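Local atomic coordinates of PGRP-Hd - Peptidoglycan recognition protein homologue (Alvinella pompejana, PDB entry 3EP1), a protein that probably recognises bacterial peptidoglycan in innate immunity, with a fold related to that of N-acetylmuramoyl-L-alanine amidases. Residues R25-Q33 with A149-G159. Residues are numbered along the deposited sequence; the frame is centred on the assembly and turned at random.
Sequences RADEIFLWQ and ARLRTTPAMSG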
ATOM      1  N   ARG A  25      -9.698  -4.478 -11.582  1.00 37.71           N
ATOM      2  CA  ARG A  25      -8.314  -4.219 -11.237  1.00 37.30           C
ATOM      3  C   ARG A  25      -7.485  -4.220 -12.509  1.00 36.04           C
ATOM      4  O   ARG A  25      -7.964  -4.596 -13.590  1.00 36.61           O
ATOM      5  CB  ARG A  25      -7.769  -5.295 -10.301  1.00 39.33           C
ATOM      6  CG  ARG A  25      -8.384  -5.303  -8.922  1.00 41.68           C
ATOM      7  CD  ARG A  25      -9.298  -6.496  -8.759  1.00 43.36           C
ATOM      8  NE  ARG A  25      -8.579  -7.733  -9.033  1.00 45.82           N
ATOM      9  CZ  ARG A  25      -9.045  -8.947  -8.755  1.00 46.77           C
ATOM     10  NH1 ARG A  25     -10.234  -9.087  -8.195  1.00 47.82           N
ATOM     11  NH2 ARG A  25      -8.312 -10.019  -9.028  1.00 47.91           N
ATOM     12  N   ALA A  26      -6.241  -3.785 -12.379  1.00 32.89           N
ATOM     13  CA  ALA A  26      -5.336  -3.757 -13.509  1.00 30.08           C
ATOM     14  C   ALA A  26      -4.536  -5.028 -13.345  1.00 28.48           C
ATOM     15  O   ALA A  26      -4.117  -5.358 -12.235  1.00 28.55           O
ATOM     16  CB  ALA A  26      -4.431  -2.535 -13.437  1.00 28.92           C
ATOM     17  N   ASP A  27      -4.349  -5.758 -14.436  1.00 26.56           N
ATOM     18  CA  ASP A  27      -3.605  -6.990 -14.363  1.00 25.17           C
ATOM     19  C   ASP A  27      -2.198  -6.844 -14.910  1.00 25.15           C
ATOM     20  O   ASP A  27      -1.426  -7.798 -14.902  1.00 24.85           O
ATOM     21  CB  ASP A  27      -4.374  -8.118 -15.068  1.00 27.81           C
ATOM     22  CG  ASP A  27      -4.677  -7.814 -16.523  1.00 29.10           C
ATOM     23  OD1 ASP A  27      -5.127  -6.695 -16.835  1.00 29.30           O
ATOM     24  OD2 ASP A  27      -4.483  -8.714 -17.356  1.00 31.99           O
ATOM     25  N   GLU A  28      -1.853  -5.646 -15.373  1.00 23.65           N
ATOM     26  CA  GLU A  28      -0.501  -5.419 -15.875  1.00 23.91           C
ATOM     27  C   GLU A  28       0.027  -3.994 -15.687  1.00 22.01           C
ATOM     28  O   GLU A  28      -0.715  -3.018 -15.764  1.00 20.42           O
ATOM     29  CB  GLU A  28      -0.389  -5.857 -17.346  1.00 24.79           C
ATOM     30  CG  GLU A  28      -1.377  -5.221 -18.306  1.00 27.37           C
ATOM     31  CD  GLU A  28      -1.494  -6.016 -19.597  1.00 26.86           C
ATOM     32  OE1 GLU A  28      -2.248  -5.604 -20.503  1.00 26.01           O
ATOM     33  OE2 GLU A  28      -0.825  -7.064 -19.695  1.00 28.47           O
ATOM     34  N   ILE A  29       1.323  -3.894 -15.415  1.00 21.22           N
ATOM     35  CA  ILE A  29       1.977  -2.607 -15.206  1.00 21.40           C
ATOM     36  C   ILE A  29       2.947  -2.316 -16.347  1.00 20.48           C
ATOM     37  O   ILE A  29       3.876  -3.085 -16.590  1.00 21.04           O
ATOM     38  CB  ILE A  29       2.780  -2.586 -13.880  1.00 21.75           C
ATOM     39  CG1 ILE A  29       1.843  -2.708 -12.674  1.00 23.81           C
ATOM     40  CG2 ILE A  29       3.575  -1.299 -13.783  1.00 22.47           C
ATOM     41  CD1 ILE A  29       1.196  -4.059 -12.495  1.00 23.55           C
ATOM     42  N   PHE A  30       2.733  -1.209 -17.046  1.00 19.70           N
ATOM     43  CA  PHE A  30       3.611  -0.840 -18.152  1.00 19.26           C
ATOM     44  C   PHE A  30       4.642   0.184 -17.710  1.00 18.87           C
ATOM     45  O   PHE A  30       4.287   1.254 -17.223  1.00 15.95           O
ATOM     46  CB  PHE A  30       2.788  -0.288 -19.321  1.00 17.51           C
ATOM     47  CG  PHE A  30       1.953  -1.325 -20.007  1.00 19.67           C
ATOM     48  CD1 PHE A  30       2.558  -2.392 -20.673  1.00 19.87           C
ATOM     49  CD2 PHE A  30       0.566  -1.267 -19.956  1.00 18.18           C
ATOM     50  CE1 PHE A  30       1.793  -3.387 -21.274  1.00 20.14           C
ATOM     51  CE2 PHE A  30      -0.213  -2.260 -20.555  1.00 20.74           C
ATOM     52  CZ  PHE A  30       0.403  -3.321 -21.214  1.00 20.64           C
ATOM     53  N   LEU A  31       5.920  -0.150 -17.891  1.00 19.08           N
ATOM     54  CA  LEU A  31       7.019   0.729 -17.501  1.00 20.03           C
ATOM     55  C   LEU A  31       7.583   1.566 -18.641  1.00 19.29           C
ATOM     56  O   LEU A  31       7.985   1.035 -19.679  1.00 22.30           O
ATOM     57  CB  LEU A  31       8.156  -0.084 -16.873  1.00 21.25           C
ATOM     58  CG  LEU A  31       8.138  -0.316 -15.358  1.00 25.62           C
ATOM     59  CD1 LEU A  31       9.395  -1.067 -14.952  1.00 26.70           C
ATOM     60  CD2 LEU A  31       8.084   1.012 -14.619  1.00 22.91           C
ATOM     61  N   TRP A  32       7.609   2.877 -18.437  1.00 16.74           N
ATOM     62  CA  TRP A  32       8.129   3.817 -19.427  1.00 18.70           C
ATOM     63  C   TRP A  32       9.092   4.766 -18.756  1.00 18.52           C
ATOM     64  O   TRP A  32       8.851   5.196 -17.639  1.00 20.35           O
ATOM     65  CB  TRP A  32       7.013   4.659 -20.035  1.00 17.37           C
ATOM     66  CG  TRP A  32       6.081   3.922 -20.903  1.00 18.68           C
ATOM     67  CD1 TRP A  32       5.030   3.146 -20.514  1.00 19.50           C
ATOM     68  CD2 TRP A  32       6.092   3.906 -22.333  1.00 19.75           C
ATOM     69  NE1 TRP A  32       4.379   2.651 -21.616  1.00 20.13           N
ATOM     70  CE2 TRP A  32       5.009   3.099 -22.747  1.00 17.93           C
ATOM     71  CE3 TRP A  32       6.912   4.498 -23.307  1.00 19.39           C
ATOM     72  CZ2 TRP A  32       4.720   2.868 -24.095  1.00 17.93           C
ATOM     73  CZ3 TRP A  32       6.624   4.269 -24.648  1.00 19.54           C
ATOM     74  CH2 TRP A  32       5.534   3.460 -25.028  1.00 18.66           C
ATOM     75  N   GLN A  33      10.175   5.100 -19.443  1.00 21.20           N
ATOM     76  CA  GLN A  33      11.155   6.028 -18.902  1.00 21.76           C
ATOM     77  C   GLN A  33      10.854   7.391 -19.520  1.00 23.12           C
ATOM     78  O   GLN A  33      10.431   7.458 -20.678  1.00 22.98           O
ATOM     79  CB  GLN A  33      12.565   5.600 -19.302  1.00 21.77           C
ATOM     80  CG  GLN A  33      12.930   5.971 -20.729  1.00 22.88           C
ATOM     81  CD  GLN A  33      14.306   5.491 -21.130  1.00 23.21           C
ATOM     82  OE1 GLN A  33      15.283   5.704 -20.418  1.00 23.75           O
ATOM     83  NE2 GLN A  33      14.390   4.845 -22.286  1.00 24.83           N
ATOM     84  N   ALA A 149      -0.285  -9.664 -11.483  1.00 26.97           N
ATOM     85  CA  ALA A 149       0.055  -8.594 -12.425  1.00 29.06           C
ATOM     86  C   ALA A 149       1.495  -8.665 -12.909  1.00 30.09           C
ATOM     87  O   ALA A 149       2.421  -8.765 -12.111  1.00 30.22           O
ATOM     88  CB  ALA A 149      -0.210  -7.227 -11.777  1.00 28.64           C
ATOM     89  N   ARG A 150       1.685  -8.612 -14.222  1.00 31.16           N
ATOM     90  CA  ARG A 150       3.027  -8.667 -14.786  1.00 31.67           C
ATOM     91  C   ARG A 150       3.585  -7.280 -15.112  1.00 30.42           C
ATOM     92  O   ARG A 150       2.894  -6.433 -15.682  1.00 30.15           O
ATOM     93  CB  ARG A 150       3.039  -9.521 -16.060  1.00 34.43           C
ATOM     94  CG  ARG A 150       2.671 -10.975 -15.841  1.00 38.13           C
ATOM     95  CD  ARG A 150       2.679 -11.764 -17.144  1.00 41.18           C
ATOM     96  NE  ARG A 150       4.015 -11.901 -17.727  1.00 45.26           N
ATOM     97  CZ  ARG A 150       4.277 -12.596 -18.834  1.00 46.62           C
ATOM     98  NH1 ARG A 150       3.292 -13.220 -19.474  1.00 47.25           N
ATOM     99  NH2 ARG A 150       5.517 -12.667 -19.308  1.00 47.19           N
ATOM    100  N   LEU A 151       4.841  -7.061 -14.743  1.00 28.01           N
ATOM    101  CA  LEU A 151       5.515  -5.803 -15.021  1.00 27.49           C
ATOM    102  C   LEU A 151       6.047  -5.940 -16.450  1.00 27.15           C
ATOM    103  O   LEU A 151       7.017  -6.672 -16.699  1.00 27.79           O
ATOM    104  CB  LEU A 151       6.662  -5.607 -14.036  1.00 28.27           C
ATOM    105  CG  LEU A 151       7.374  -4.257 -14.029  1.00 29.69           C
ATOM    106  CD1 LEU A 151       6.393  -3.166 -13.681  1.00 29.19           C
ATOM    107  CD2 LEU A 151       8.506  -4.283 -13.022  1.00 28.07           C
ATOM    108  N   ARG A 152       5.402  -5.246 -17.383  1.00 23.73           N
ATOM    109  CA  ARG A 152       5.764  -5.304 -18.793  1.00 23.16           C
ATOM    110  C   ARG A 152       6.538  -4.090 -19.317  1.00 22.02           C
ATOM    111  O   ARG A 152       6.223  -2.955 -18.979  1.00 20.64           O
ATOM    112  CB  ARG A 152       4.500  -5.453 -19.642  1.00 22.44           C
ATOM    113  CG  ARG A 152       3.645  -6.672 -19.361  1.00 27.94           C
ATOM    114  CD  ARG A 152       2.443  -6.664 -20.317  1.00 32.93           C
ATOM    115  NE  ARG A 152       1.688  -7.912 -20.330  1.00 34.75           N
ATOM    116  CZ  ARG A 152       2.226  -9.107 -20.558  1.00 37.54           C
ATOM    117  NH1 ARG A 152       3.528  -9.217 -20.786  1.00 39.49           N
ATOM    118  NH2 ARG A 152       1.462 -10.191 -20.571  1.00 39.18           N
ATOM    119  N   THR A 153       7.531  -4.348 -20.165  1.00 21.27           N
ATOM    120  CA  THR A 153       8.326  -3.294 -20.793  1.00 20.93           C
ATOM    121  C   THR A 153       9.282  -3.841 -21.862  1.00 22.38           C
ATOM    122  O   THR A 153       9.356  -5.047 -22.088  1.00 21.11           O
ATOM    123  CB  THR A 153       9.152  -2.494 -19.754  1.00 21.92           C
ATOM    124  OG1 THR A 153       9.620  -1.278 -20.354  1.00 21.46           O
ATOM    125  CG2 THR A 153      10.351  -3.302 -19.272  1.00 18.39           C
ATOM    126  N   THR A 154       9.996  -2.933 -22.522  1.00 23.93           N
ATOM    127  CA  THR A 154      10.974  -3.263 -23.558  1.00 23.64           C
ATOM    128  C   THR A 154      12.078  -2.210 -23.470  1.00 25.03           C
ATOM    129  O   THR A 154      11.915  -1.192 -22.798  1.00 25.17           O
ATOM    130  CB  THR A 154      10.363  -3.210 -24.986  1.00 23.39           C
ATOM    131  OG1 THR A 154       9.929  -1.881 -25.276  1.00 22.39           O
ATOM    132  CG2 THR A 154       9.185  -4.152 -25.109  1.00 22.82           C
ATOM    133  N   PRO A 155      13.222  -2.438 -24.135  1.00 25.66           N
ATOM    134  CA  PRO A 155      14.290  -1.437 -24.064  1.00 25.66           C
ATOM    135  C   PRO A 155      13.874  -0.079 -24.616  1.00 25.02           C
ATOM    136  O   PRO A 155      14.361   0.960 -24.164  1.00 24.49           O
ATOM    137  CB  PRO A 155      15.425  -2.077 -24.870  1.00 26.48           C
ATOM    138  CG  PRO A 155      14.701  -2.978 -25.826  1.00 27.92           C
ATOM    139  CD  PRO A 155      13.636  -3.592 -24.950  1.00 25.71           C
ATOM    140  N   ALA A 156      12.960  -0.091 -25.580  1.00 24.39           N
ATOM    141  CA  ALA A 156      12.476   1.137 -26.199  1.00 23.26           C
ATOM    142  C   ALA A 156      11.593   1.937 -25.251  1.00 22.29           C
ATOM    143  O   ALA A 156      11.603   3.165 -25.263  1.00 21.05           O
ATOM    144  CB  ALA A 156      11.703   0.809 -27.464  1.00 24.09           C
ATOM    145  N   MET A 157      10.836   1.227 -24.424  1.00 21.39           N
ATOM    146  CA  MET A 157       9.924   1.850 -23.477  1.00 20.21           C
ATOM    147  C   MET A 157      10.577   2.430 -22.239  1.00 19.38           C
ATOM    148  O   MET A 157      10.294   3.569 -21.860  1.00 20.93           O
ATOM    149  CB  MET A 157       8.877   0.841 -23.026  1.00 19.74           C
ATOM    150  CG  MET A 157       7.904   0.426 -24.093  1.00 21.59           C
ATOM    151  SD  MET A 157       6.910  -0.963 -23.526  1.00 22.94           S
ATOM    152  CE  MET A 157       6.188  -0.323 -22.066  1.00 21.18           C
ATOM    153  N   SER A 158      11.446   1.643 -21.608  1.00 18.01           N
ATOM    154  CA  SER A 158      12.098   2.055 -20.371  1.00 18.66           C
ATOM    155  C   SER A 158      13.626   2.068 -20.365  1.00 19.85           C
ATOM    156  O   SER A 158      14.244   2.325 -19.333  1.00 19.95           O
ATOM    157  CB  SER A 158      11.613   1.159 -19.237  1.00 17.66           C
ATOM    158  OG  SER A 158      11.960  -0.187 -19.490  1.00 16.80           O
ATOM    159  N   GLY A 159      14.238   1.779 -21.502  1.00 21.39           N
ATOM    160  CA  GLY A 159      15.687   1.775 -21.557  1.00 23.60           C
ATOM    161  C   GLY A 159      16.271   0.383 -21.434  1.00 24.32           C
ATOM    162  O   GLY A 159      15.783  -0.452 -20.672  1.00 24.32           O
TER
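A side-chain hydroxyl takes over from the backbone amides: Thr-153 OG1, set anti to its own N (chi1 -165°), donates to Leu-31 O at 2.9 Å, and the short helix 155-158 then returns Met-157 O to Gln-33 N, also 2.9 Å away. Upstream, the bonds alternate as parallel strands require, with Ile-29 giving its N to Arg-150 O and its O to Arg-152 N. Strand 149-152 is thus an outermost strand of the mixed sheet; strand 26-33 has strand 110-115 on its other side, consistent with the central sheet of the PGRP/amidase fold. Met-157 lies over one face of the Trp-32 indole; its chain bends at the sulfur (chi3 57°), bringing CE 3.8 Å from the five-membered ring centroid, a CH-pi contact, while SD stands farther off above the six-membered ring. On the face of Glu-28 and Phe-30, Arg-152, extended from CG to NE, runs beside the phenyl ring, its CD 3.5 Å from Phe-30 CE1. Its NE reaches Glu-28 OE2 at 2.7 Å, the oxygen lying in the guanidinium plane but the nitrogen 39° out of the carboxylate plane. On the opposite face Leu-151 CD1 presses tightly on Ile-29 CG2 (3.4 Å). Arg-106 pairs with Glu-28 OE1, so this buried carboxylate is probably kept ionised, its charge shared between two arginines.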